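Local structure of pyridoxal kinase (Entamoeba histolytica, 4S1H) at residues A[107-112]-A[139-144]; A[241-246]-A[272-277]; A[85-90]-A[123-128]. The protein probably catalyses the ATP-dependent phosphorylation of pyridoxal to pyridoxal 5'-phosphate, and holds ADP and magnesium in its nucleotide site. All blocks are in the same frame, centred on the assembly; numbering follows the deposited sequence.

How the interactions relate
Interactions 1 and 3 belong to the same run of parallel beta-alpha-beta units. Helix 87-100 leads into strand 107-110 and helix 124-133 into strand 139-140, so the paired helix starts of interaction 3 and the paired strands of interaction 1 alternate along the chain; their centres lie about 16 Å apart. Interaction 2 comes later, where helix 234-250 meets the loop before strand 277-278, with its centre about 18 Å from that of interaction 1 and about 33 Å from that of interaction 3, across the centre of the chain. Interactions 1 and 2 both touch ADP, the first at its phosphates and the second at its ribose and adenine. Interaction 3 is helix packing at the surface.

Interaction 1: A[107-112]-A[139-144]; sequences YFLCDP and IITPNA. With MG (magnesium ion), chain D; ADP (adenosine-5'-diphosphate), chain C.
Asp111 and Thr141 meet just beyond the paired residues of two parallel strands, at the C-terminal edge of the sheet of this ribokinase-like fold, where loops hold magnesium and the ADP phosphates. The magnesium ion takes Asp111 OD1 at 2.0 Å, backbone Thr141 O at 2.1 Å and four waters, one of which donates to ADP O3B. Thr141 OG1 donates to Asp111 OD1 over 2.7 Å, arriving from above the carboxylate plane (60° out of it), so that oxygen serves metal and hydroxyl. Thr141 chi1 of 56° puts OG1 between its N and carbonyl carbon. Asn143, N-cap of helix 144-151 through OD1 to Glu146 N, gives an almost straight ND2 bond to ADP O1B (169°).

Upstream, the backbones pair in parallel: Cys110 N donates to Ile139 O over 3.0 Å and Thr141 N to Cys110 O over 3.2 Å, while Ile139 N to Phe108 O is weak.

Among apolar groups, Ile139 CG2 fits between Leu109 CG and the Tyr107 phenol, 3.3 Å from Tyr107 OH, and Pro112 CG leans on Pro142 CB.

Strand 78-81 pairs with 107-110 on its other edge. Helix 216-229 packs on Leu109 and Thr141, and strand 175-183 touches Ile139 and Ile140.

Interaction 2: A[241-246]-A[272-277]; sequences AISTLQ and ESFTIT. With ADP (adenosine-5'-diphosphate), chain C.
Ser243 OG is gripped by two backbone groups: it accepts the N-H of Ser273 over 2.9 Å at an angle of 161°, and it is also hydrogen-bonded to Asn239 O, one turn earlier in its own helix. The contact lays the irregular segment 272-277 against helix 234-250, which borders the nucleotide site of this ribokinase-like fold. With chi1 at -61°, OG sits beside the backbone N of Ser243 and opposite its carbonyl carbon, a position from which it can meet both the preceding turn and the incoming loop. Asn239 serves the loop as well, since its ND2 is hydrogen-bonded to Phe274 O. Just before Ser273, Glu272 is hydrogen-bonded to His236 and salt-bridged to Arg240 of the same helix.

Phe274 supplies the apolar half of the contact. Its ring presents an edge to the helix: Ser243 OG lies near the ring plane, 3.5 Å from Phe274 CD1, and Gln246 CG comes to the same rim, 3.4 Å from Phe274 CZ. Ile242 CG2 approaches obliquely, 3.6 Å from Phe274 CE1, while Ile204 of strand 202-207 also touches the ring. Beyond CG the Gln246 chain bends at chi2 (-59°), which brings its amide end toward the adenine.

The helix residues therefore look two ways. Leu245 CD2 is in close van der Waals contact with ADP O4' in the ribose ring. Ile242 divides its branches between the two partners: CG2 meets the phenylalanine ring, whereas CD1 is 3.4 Å from ADP O3'.

Interaction 3: A[85-90]-A[123-128]; sequences PSSDLV and KSEVQD
Val126, Ser87 and Glu125 carry this contact, in which the first turns of two helices from successive beta-alpha-beta crossovers lie against each other. Near the start of helix 87-100 a carboxylate of the neighbouring helix receives a backbone N-H: Ser87 N donates to Glu125 OE2 over 3.0 Å, almost straight at 171°, from above the carboxylate plane and 38° out of it. The hydroxyl Ser87 OG lies 3.3 Å from the same Glu125 OE2. The glutamate, with its CG between N and carbonyl carbon (chi1 65°) and the rest of the chain extended, reaches across to the helix start, where the helix dipole would be expected to favour its negative charge. Poorly ordered Lys123 adds a weak salt bridge to OE2 from within the same segment.

Val126 adds the apolar part of the contact. Its CG2 branch rests 3.8 Å from Ser86 CA, against the backbone that leads into the helix, and Leu114 also touches its side chain. Farther along, Val90 packs on Ser129, Met130 and Leu133, continuing the seam between the two helices.

A water extends the bond from Glu125 by one residue: it accepts from Asp88 N at 3.0 Å and donates to Glu125 OE2 at 3.1 Å, while Asp88 OD1 takes the hydroxyl of Ser86 OG at 2.6 Å on its syn side.

Interaction 1: A[107-112]-A[139-144]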
loop_
_atom_site.group_PDB
_atom_site.type_symbol
_atom_site.label_atom_id
_atom_site.label_comp_id
_atom_site.label_asym_id
_atom_site.label_seq_id
_atom_site.Cartn_x
_atom_site.Cartn_y
_atom_site.Cartn_z
ATOM N N TYR A 107 11.406 -12.112 -14.403
ATOM C CA TYR A 107 12.416 -12.205 -13.365
ATOM C C TYR A 107 11.720 -12.357 -11.995
ATOM O O TYR A 107 11.014 -11.463 -11.531
ATOM C CB TYR A 107 13.309 -10.964 -13.406
ATOM C CG TYR A 107 14.531 -10.983 -12.495
ATOM C CD1 TYR A 107 15.751 -11.520 -12.927
ATOM C CD2 TYR A 107 14.493 -10.415 -11.220
ATOM C CE1 TYR A 107 16.870 -11.517 -12.093
ATOM C CE2 TYR A 107 15.608 -10.415 -10.377
ATOM C CZ TYR A 107 16.794 -10.955 -10.824
ATOM O OH TYR A 107 17.898 -10.943 -9.997
ATOM N N PHE A 108 11.931 -13.494 -11.337
ATOM C CA PHE A 108 11.280 -13.799 -10.071
ATOM C C PHE A 108 12.271 -13.738 -8.928
ATOM O O PHE A 108 13.227 -14.528 -8.871
ATOM C CB PHE A 108 10.586 -15.148 -10.188
ATOM C CG PHE A 108 9.998 -15.692 -8.901
ATOM C CD1 PHE A 108 9.565 -14.871 -7.854
ATOM C CD2 PHE A 108 9.881 -17.079 -8.744
ATOM C CE1 PHE A 108 9.018 -15.419 -6.701
ATOM C CE2 PHE A 108 9.293 -17.606 -7.614
ATOM C CZ PHE A 108 8.858 -16.781 -6.593
ATOM N N LEU A 109 12.084 -12.755 -8.059
ATOM C CA LEU A 109 12.793 -12.640 -6.795
ATOM C C LEU A 109 11.923 -13.251 -5.716
ATOM O O LEU A 109 10.852 -12.725 -5.396
ATOM C CB LEU A 109 13.098 -11.167 -6.477
ATOM C CG LEU A 109 13.978 -10.865 -5.248
ATOM C CD1 LEU A 109 14.450 -9.421 -5.319
ATOM C CD2 LEU A 109 13.295 -11.117 -3.926
ATOM N N CYS A 110 12.364 -14.350 -5.139
ATOM C CA CYS A 110 11.686 -15.017 -4.050
ATOM C C CYS A 110 12.371 -14.623 -2.757
ATOM O O CYS A 110 13.557 -14.914 -2.557
ATOM C CB CYS A 110 11.689 -16.536 -4.237
ATOM S SG CYS A 110 10.826 -17.434 -2.935
ATOM N N ASP A 111 11.653 -13.939 -1.889
ATOM C CA ASP A 111 12.177 -13.585 -0.574
ATOM C C ASP A 111 11.506 -14.505 0.433
ATOM O O ASP A 111 10.382 -14.253 0.848
ATOM C CB ASP A 111 11.795 -12.132 -0.291
ATOM C CG ASP A 111 12.470 -11.571 0.903
ATOM O OD1 ASP A 111 13.536 -12.094 1.294
ATOM O OD2 ASP A 111 11.980 -10.528 1.424
ATOM N N PRO A 112 12.163 -15.605 0.804
ATOM C CA PRO A 112 11.548 -16.549 1.724
ATOM C C PRO A 112 11.518 -15.931 3.117
ATOM O O PRO A 112 12.545 -15.522 3.619
ATOM C CB PRO A 112 12.464 -17.756 1.642
ATOM C CG PRO A 112 13.803 -17.211 1.281
ATOM C CD PRO A 112 13.559 -15.929 0.517
ATOM N N ILE A 139 16.444 -15.316 -8.352
ATOM C CA ILE A 139 17.247 -14.905 -7.225
ATOM C C ILE A 139 16.444 -15.116 -5.953
ATOM O O ILE A 139 15.195 -14.895 -5.929
ATOM C CB ILE A 139 17.703 -13.453 -7.383
ATOM C CG1 ILE A 139 18.599 -13.024 -6.243
ATOM C CG2 ILE A 139 16.495 -12.511 -7.497
ATOM C CD1 ILE A 139 19.274 -11.697 -6.474
ATOM N N ILE A 140 17.118 -15.504 -4.886
ATOM C CA ILE A 140 16.480 -15.605 -3.591
ATOM C C ILE A 140 17.232 -14.760 -2.579
ATOM O O ILE A 140 18.459 -14.627 -2.689
ATOM C CB ILE A 140 16.287 -17.054 -3.113
ATOM C CG1 ILE A 140 17.621 -17.769 -2.840
ATOM C CG2 ILE A 140 15.498 -17.848 -4.146
ATOM C CD1 ILE A 140 17.412 -19.091 -2.123
ATOM N N THR A 141 16.526 -14.241 -1.568
ATOM C CA THR A 141 17.100 -13.290 -0.582
ATOM C C THR A 141 16.858 -13.689 0.883
ATOM O O THR A 141 16.294 -12.888 1.673
ATOM C CB THR A 141 16.572 -11.868 -0.846
ATOM O OG1 THR A 141 15.146 -11.900 -0.808
ATOM C CG2 THR A 141 16.982 -11.355 -2.202
ATOM N N PRO A 142 17.232 -14.909 1.268
ATOM C CA PRO A 142 17.078 -15.309 2.656
ATOM C C PRO A 142 18.118 -14.648 3.575
ATOM O O PRO A 142 19.238 -14.369 3.140
ATOM C CB PRO A 142 17.397 -16.806 2.606
ATOM C CG PRO A 142 18.427 -16.912 1.524
ATOM C CD PRO A 142 17.967 -15.928 0.488
ATOM N N ASN A 143 17.783 -14.495 4.852
ATOM C CA ASN A 143 18.792 -14.353 5.887
ATOM C C ASN A 143 19.433 -15.726 6.212
ATOM O O ASN A 143 19.039 -16.771 5.656
ATOM C CB ASN A 143 18.227 -13.635 7.134
ATOM C CG ASN A 143 17.173 -14.446 7.865
ATOM O OD1 ASN A 143 17.163 -15.678 7.812
ATOM N ND2 ASN A 143 16.255 -13.751 8.537
ATOM N N ALA A 144 20.429 -15.743 7.096
ATOM C CA ALA A 144 21.138 -16.983 7.398
ATOM C C ALA A 144 20.218 -18.057 7.987
ATOM O O ALA A 144 20.325 -19.235 7.647
ATOM C CB ALA A 144 22.299 -16.727 8.318
HETATM MG MG MG D . 14.861 -11.702 2.734
HETATM P PB ADP C . 15.481 -9.988 7.637
HETATM O O1B ADP C . 16.063 -10.681 8.848
HETATM O O2B ADP C . 14.383 -8.996 7.982
HETATM O O3B ADP C . 15.179 -10.963 6.541
HETATM P PA ADP C . 18.185 -8.946 7.536
HETATM O O1A ADP C . 19.032 -9.907 6.747
HETATM O O2A ADP C . 18.208 -9.003 9.028
HETATM O O3A ADP C . 16.646 -9.059 7.039
HETATM O "O5'" ADP C . 18.520 -7.461 7.102
HETATM C "C5'" ADP C . 18.499 -7.000 5.767
HETATM C "C4'" ADP C . 19.548 -5.930 5.659
HETATM O "O4'" ADP C . 19.256 -4.888 6.591
HETATM C "C3'" ADP C . 20.927 -6.456 6.041
HETATM O "O3'" ADP C . 21.621 -6.969 4.898
HETATM C "C2'" ADP C . 21.572 -5.245 6.643
HETATM O "O2'" ADP C . 22.116 -4.431 5.614
HETATM C "C1'" ADP C . 20.426 -4.485 7.288
HETATM N N9 ADP C . 20.260 -4.712 8.743
HETATM C C8 ADP C . 19.360 -5.463 9.391
HETATM N N7 ADP C . 19.518 -5.386 10.736
HETATM C C5 ADP C . 20.545 -4.553 10.954
HETATM C C6 ADP C . 21.243 -4.006 12.141
HETATM N N6 ADP C . 20.847 -4.378 13.376
HETATM N N1 ADP C . 22.275 -3.164 11.923
HETATM C C2 ADP C . 22.671 -2.801 10.670
HETATM N N3 ADP C . 22.072 -3.255 9.550
HETATM C C4 ADP C . 21.026 -4.112 9.639
HETATM O O HOH W 1 13.440 -10.361 3.774
HETATM O O HOH W 2 14.202 -13.210 3.826
HETATM O O HOH W 3 15.510 -9.793 1.597
HETATM O O HOH W 4 16.327 -11.246 4.096
#

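Interaction 2: A[241-246]-A[272-277]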
loop_
_atom_site.group_PDB
_atom_site.type_symbol
_atom_site.label_atom_id
_atom_site.label_comp_id
_atom_site.label_asym_id
_atom_site.label_seq_id
_atom_site.Cartn_x
_atom_site.Cartn_y
_atom_site.Cartn_z
ATOM N N ALA A 241 21.164 -0.572 -2.286
ATOM C CA ALA A 241 20.109 -1.004 -1.397
ATOM C C ALA A 241 20.608 -1.087 0.048
ATOM O O ALA A 241 19.958 -0.546 0.946
ATOM C CB ALA A 241 19.496 -2.316 -1.858
ATOM N N ILE A 242 21.793 -1.669 0.259
ATOM C CA ILE A 242 22.342 -1.797 1.601
ATOM C C ILE A 242 22.718 -0.433 2.157
ATOM O O ILE A 242 22.512 -0.166 3.338
ATOM C CB ILE A 242 23.574 -2.743 1.594
ATOM C CG1 ILE A 242 23.097 -4.149 1.200
ATOM C CG2 ILE A 242 24.388 -2.678 2.894
ATOM C CD1 ILE A 242 22.487 -5.005 2.271
ATOM N N SER A 243 23.207 0.445 1.290
ATOM C CA SER A 243 23.555 1.808 1.667
ATOM C C SER A 243 22.358 2.600 2.091
ATOM O O SER A 243 22.387 3.251 3.142
ATOM C CB SER A 243 24.351 2.512 0.560
ATOM O OG SER A 243 25.567 1.809 0.313
ATOM N N THR A 244 21.298 2.551 1.283
ATOM C CA THR A 244 20.056 3.245 1.607
ATOM C C THR A 244 19.463 2.707 2.906
ATOM O O THR A 244 19.029 3.475 3.762
ATOM C CB THR A 244 19.085 3.143 0.435
ATOM O OG1 THR A 244 19.665 3.822 -0.686
ATOM C CG2 THR A 244 17.731 3.768 0.769
ATOM N N LEU A 245 19.536 1.392 3.095
ATOM C CA LEU A 245 19.042 0.798 4.344
ATOM C C LEU A 245 19.808 1.275 5.578
ATOM O O LEU A 245 19.202 1.528 6.632
ATOM C CB LEU A 245 19.073 -0.725 4.240
ATOM C CG LEU A 245 18.205 -1.600 5.146
ATOM C CD1 LEU A 245 16.843 -1.038 5.509
ATOM C CD2 LEU A 245 18.034 -2.949 4.459
ATOM N N GLN A 246 21.138 1.416 5.491
ATOM C CA GLN A 246 21.904 1.965 6.619
ATOM C C GLN A 246 21.435 3.355 6.960
ATOM O O GLN A 246 21.246 3.696 8.122
ATOM C CB GLN A 246 23.420 1.992 6.346
ATOM C CG GLN A 246 24.109 0.661 6.491
ATOM C CD GLN A 246 23.953 0.051 7.887
ATOM O OE1 GLN A 246 23.108 -0.794 8.138
ATOM N NE2 GLN A 246 24.776 0.519 8.817
ATOM N N GLU A 272 26.841 4.415 -3.004
ATOM C CA GLU A 272 27.277 3.049 -2.809
ATOM C C GLU A 272 28.410 3.126 -1.799
ATOM O O GLU A 272 29.582 3.207 -2.170
ATOM C CB GLU A 272 27.700 2.447 -4.150
ATOM C CG GLU A 272 26.526 2.394 -5.118
ATOM C CD GLU A 272 26.839 1.804 -6.467
ATOM O OE1 GLU A 272 27.845 1.069 -6.582
ATOM O OE2 GLU A 272 26.032 2.053 -7.400
ATOM N N SER A 273 28.041 3.066 -0.527
ATOM C CA SER A 273 28.922 3.353 0.603
ATOM C C SER A 273 29.768 2.183 1.063
ATOM O O SER A 273 30.656 2.377 1.903
ATOM C CB SER A 273 28.105 3.773 1.825
ATOM O OG SER A 273 27.037 4.562 1.458
ATOM N N PHE A 274 29.479 0.973 0.580
ATOM C CA PHE A 274 30.202 -0.225 1.049
ATOM C C PHE A 274 31.105 -0.730 -0.025
ATOM O O PHE A 274 31.000 -0.384 -1.186
ATOM C CB PHE A 274 29.212 -1.313 1.449
ATOM C CG PHE A 274 28.407 -0.956 2.647
ATOM C CD1 PHE A 274 27.209 -0.267 2.546
ATOM C CD2 PHE A 274 28.892 -1.289 3.912
ATOM C CE1 PHE A 274 26.512 0.067 3.689
ATOM C CE2 PHE A 274 28.187 -0.963 5.044
ATOM C CZ PHE A 274 26.999 -0.293 4.934
ATOM N N THR A 275 32.049 -1.556 0.396
ATOM C CA THR A 275 32.985 -2.166 -0.504
ATOM C C THR A 275 32.447 -3.521 -0.924
ATOM O O THR A 275 32.063 -4.329 -0.070
ATOM C CB THR A 275 34.354 -2.319 0.203
ATOM O OG1 THR A 275 34.824 -1.023 0.601
ATOM C CG2 THR A 275 35.376 -2.957 -0.706
ATOM N N ILE A 276 32.445 -3.763 -2.232
ATOM C CA ILE A 276 32.192 -5.087 -2.811
ATOM C C ILE A 276 33.487 -5.874 -2.719
ATOM O O ILE A 276 34.498 -5.522 -3.353
ATOM C CB ILE A 276 31.799 -4.990 -4.310
ATOM C CG1 ILE A 276 30.491 -4.218 -4.432
ATOM C CG2 ILE A 276 31.679 -6.370 -4.959
ATOM C CD1 ILE A 276 29.355 -4.829 -3.655
ATOM N N THR A 277 33.472 -6.933 -1.909
ATOM C CA THR A 277 34.683 -7.766 -1.741
ATOM C C THR A 277 34.521 -9.104 -2.426
ATOM O O THR A 277 33.759 -9.955 -1.961
ATOM C CB THR A 277 34.937 -7.950 -0.257
ATOM O OG1 THR A 277 35.081 -6.643 0.336
ATOM C CG2 THR A 277 36.213 -8.828 0.008
HETATM P PB ADP C . 15.481 -9.988 7.637
HETATM O O1B ADP C . 16.063 -10.681 8.848
HETATM O O2B ADP C . 14.383 -8.996 7.982
HETATM O O3B ADP C . 15.179 -10.963 6.541
HETATM P PA ADP C . 18.185 -8.946 7.536
HETATM O O1A ADP C . 19.032 -9.907 6.747
HETATM O O2A ADP C . 18.208 -9.003 9.028
HETATM O O3A ADP C . 16.646 -9.059 7.039
HETATM O "O5'" ADP C . 18.520 -7.461 7.102
HETATM C "C5'" ADP C . 18.499 -7.000 5.767
HETATM C "C4'" ADP C . 19.548 -5.930 5.659
HETATM O "O4'" ADP C . 19.256 -4.888 6.591
HETATM C "C3'" ADP C . 20.927 -6.456 6.041
HETATM O "O3'" ADP C . 21.621 -6.969 4.898
HETATM C "C2'" ADP C . 21.572 -5.245 6.643
HETATM O "O2'" ADP C . 22.116 -4.431 5.614
HETATM C "C1'" ADP C . 20.426 -4.485 7.288
HETATM N N9 ADP C . 20.260 -4.712 8.743
HETATM C C8 ADP C . 19.360 -5.463 9.391
HETATM N N7 ADP C . 19.518 -5.386 10.736
HETATM C C5 ADP C . 20.545 -4.553 10.954
HETATM C C6 ADP C . 21.243 -4.006 12.141
HETATM N N6 ADP C . 20.847 -4.378 13.376
HETATM N N1 ADP C . 22.275 -3.164 11.923
HETATM C C2 ADP C . 22.671 -2.801 10.670
HETATM N N3 ADP C . 22.072 -3.255 9.550
HETATM C C4 ADP C . 21.026 -4.112 9.639
#

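Interaction 3: A[85-90]-A[123-128]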
loop_
_atom_site.group_PDB
_atom_site.type_symbol
_atom_site.label_atom_id
_atom_site.label_comp_id
_atom_site.label_asym_id
_atom_site.label_seq_id
_atom_site.Cartn_x
_atom_site.Cartn_y
_atom_site.Cartn_z
ATOM N N PRO A 85 1.181 -17.066 5.094
ATOM C CA PRO A 85 0.746 -17.603 6.386
ATOM C C PRO A 85 0.476 -19.111 6.364
ATOM O O PRO A 85 0.440 -19.732 7.432
ATOM C CB PRO A 85 -0.546 -16.807 6.679
ATOM C CG PRO A 85 -1.094 -16.498 5.349
ATOM C CD PRO A 85 0.098 -16.271 4.465
ATOM N N SER A 86 0.323 -19.693 5.174
ATOM C CA SER A 86 -0.092 -21.078 5.020
ATOM C C SER A 86 0.417 -21.659 3.717
ATOM O O SER A 86 0.593 -20.925 2.739
ATOM C CB SER A 86 -1.628 -21.186 5.082
ATOM O OG SER A 86 -2.257 -20.291 4.166
ATOM N N SER A 87 0.675 -22.968 3.713
ATOM C CA SER A 87 1.247 -23.637 2.550
ATOM C C SER A 87 0.299 -23.670 1.338
ATOM O O SER A 87 0.767 -23.694 0.206
ATOM C CB SER A 87 1.688 -25.055 2.883
ATOM O OG SER A 87 0.615 -25.777 3.421
ATOM N N ASP A 88 -0.999 -23.707 1.558
ATOM C CA ASP A 88 -1.932 -23.722 0.411
ATOM C C ASP A 88 -1.704 -22.562 -0.552
ATOM O O ASP A 88 -1.760 -22.735 -1.773
ATOM C CB ASP A 88 -3.402 -23.848 0.861
ATOM C CG ASP A 88 -3.847 -22.760 1.852
ATOM O OD1 ASP A 88 -3.048 -21.869 2.220
ATOM O OD2 ASP A 88 -5.023 -22.825 2.300
ATOM N N LEU A 89 -1.423 -21.386 0.011
ATOM C CA LEU A 89 -1.198 -20.176 -0.797
ATOM C C LEU A 89 0.141 -20.314 -1.526
ATOM O O LEU A 89 0.295 -19.802 -2.627
ATOM C CB LEU A 89 -1.209 -18.903 0.053
ATOM C CG LEU A 89 -2.491 -18.591 0.843
ATOM C CD1 LEU A 89 -2.225 -17.410 1.767
ATOM C CD2 LEU A 89 -3.645 -18.338 -0.096
ATOM N N VAL A 90 1.109 -21.003 -0.932
ATOM C CA VAL A 90 2.382 -21.173 -1.583
ATOM C C VAL A 90 2.230 -22.066 -2.812
ATOM O O VAL A 90 2.777 -21.748 -3.865
ATOM C CB VAL A 90 3.454 -21.757 -0.623
ATOM C CG1 VAL A 90 4.786 -21.981 -1.342
ATOM C CG2 VAL A 90 3.661 -20.833 0.576
ATOM N N LYS A 123 4.610 -21.721 10.486
ATOM C CA LYS A 123 4.206 -23.034 10.594
ATOM C C LYS A 123 5.187 -23.807 9.776
ATOM O O LYS A 123 5.596 -23.459 8.700
ATOM C CB LYS A 123 2.797 -23.151 10.038
ATOM C CG LYS A 123 1.785 -23.859 10.894
ATOM C CD LYS A 123 0.386 -23.881 10.208
ATOM C CE LYS A 123 0.038 -22.611 9.420
ATOM N NZ LYS A 123 -1.396 -22.579 8.998
ATOM N N SER A 124 5.597 -24.874 10.340
ATOM C CA SER A 124 6.460 -25.885 9.646
ATOM C C SER A 124 5.977 -26.331 8.238
ATOM O O SER A 124 6.787 -26.694 7.362
ATOM C CB SER A 124 6.644 -27.126 10.502
ATOM O OG SER A 124 7.600 -27.972 9.899
ATOM N N GLU A 125 4.658 -26.327 8.027
ATOM C CA GLU A 125 4.103 -26.663 6.721
ATOM C C GLU A 125 4.638 -25.705 5.643
ATOM O O GLU A 125 4.911 -26.135 4.519
ATOM C CB GLU A 125 2.562 -26.668 6.745
ATOM C CG GLU A 125 1.887 -25.325 7.015
ATOM C CD GLU A 125 0.387 -25.354 6.800
ATOM O OE1 GLU A 125 -0.270 -26.358 7.162
ATOM O OE2 GLU A 125 -0.132 -24.350 6.269
ATOM N N VAL A 126 4.777 -24.418 5.999
ATOM C CA VAL A 126 5.210 -23.370 5.061
ATOM C C VAL A 126 6.625 -23.620 4.581
ATOM O O VAL A 126 6.887 -23.481 3.392
ATOM C CB VAL A 126 5.083 -21.920 5.647
ATOM C CG1 VAL A 126 5.783 -20.891 4.775
ATOM C CG2 VAL A 126 3.626 -21.535 5.803
ATOM N N GLN A 127 7.518 -24.051 5.488
ATOM C CA GLN A 127 8.911 -24.319 5.114
ATOM C C GLN A 127 9.031 -25.274 3.941
ATOM O O GLN A 127 9.750 -24.988 2.995
ATOM C CB GLN A 127 9.783 -24.845 6.269
ATOM C CG GLN A 127 9.858 -23.933 7.480
ATOM C CD GLN A 127 10.708 -24.543 8.583
ATOM O OE1 GLN A 127 11.840 -24.944 8.341
ATOM N NE2 GLN A 127 10.172 -24.606 9.792
ATOM N N ASP A 128 8.351 -26.418 4.012
ATOM C CA ASP A 128 8.449 -27.405 2.951
ATOM C C ASP A 128 7.918 -26.893 1.618
ATOM O O ASP A 128 8.505 -27.153 0.565
ATOM C CB ASP A 128 7.745 -28.707 3.350
ATOM C CG ASP A 128 8.422 -29.391 4.517
ATOM O OD1 ASP A 128 9.649 -29.207 4.703
ATOM O OD2 ASP A 128 7.710 -30.089 5.253
HETATM O O HOH W 5 -2.314 -24.618 4.148
#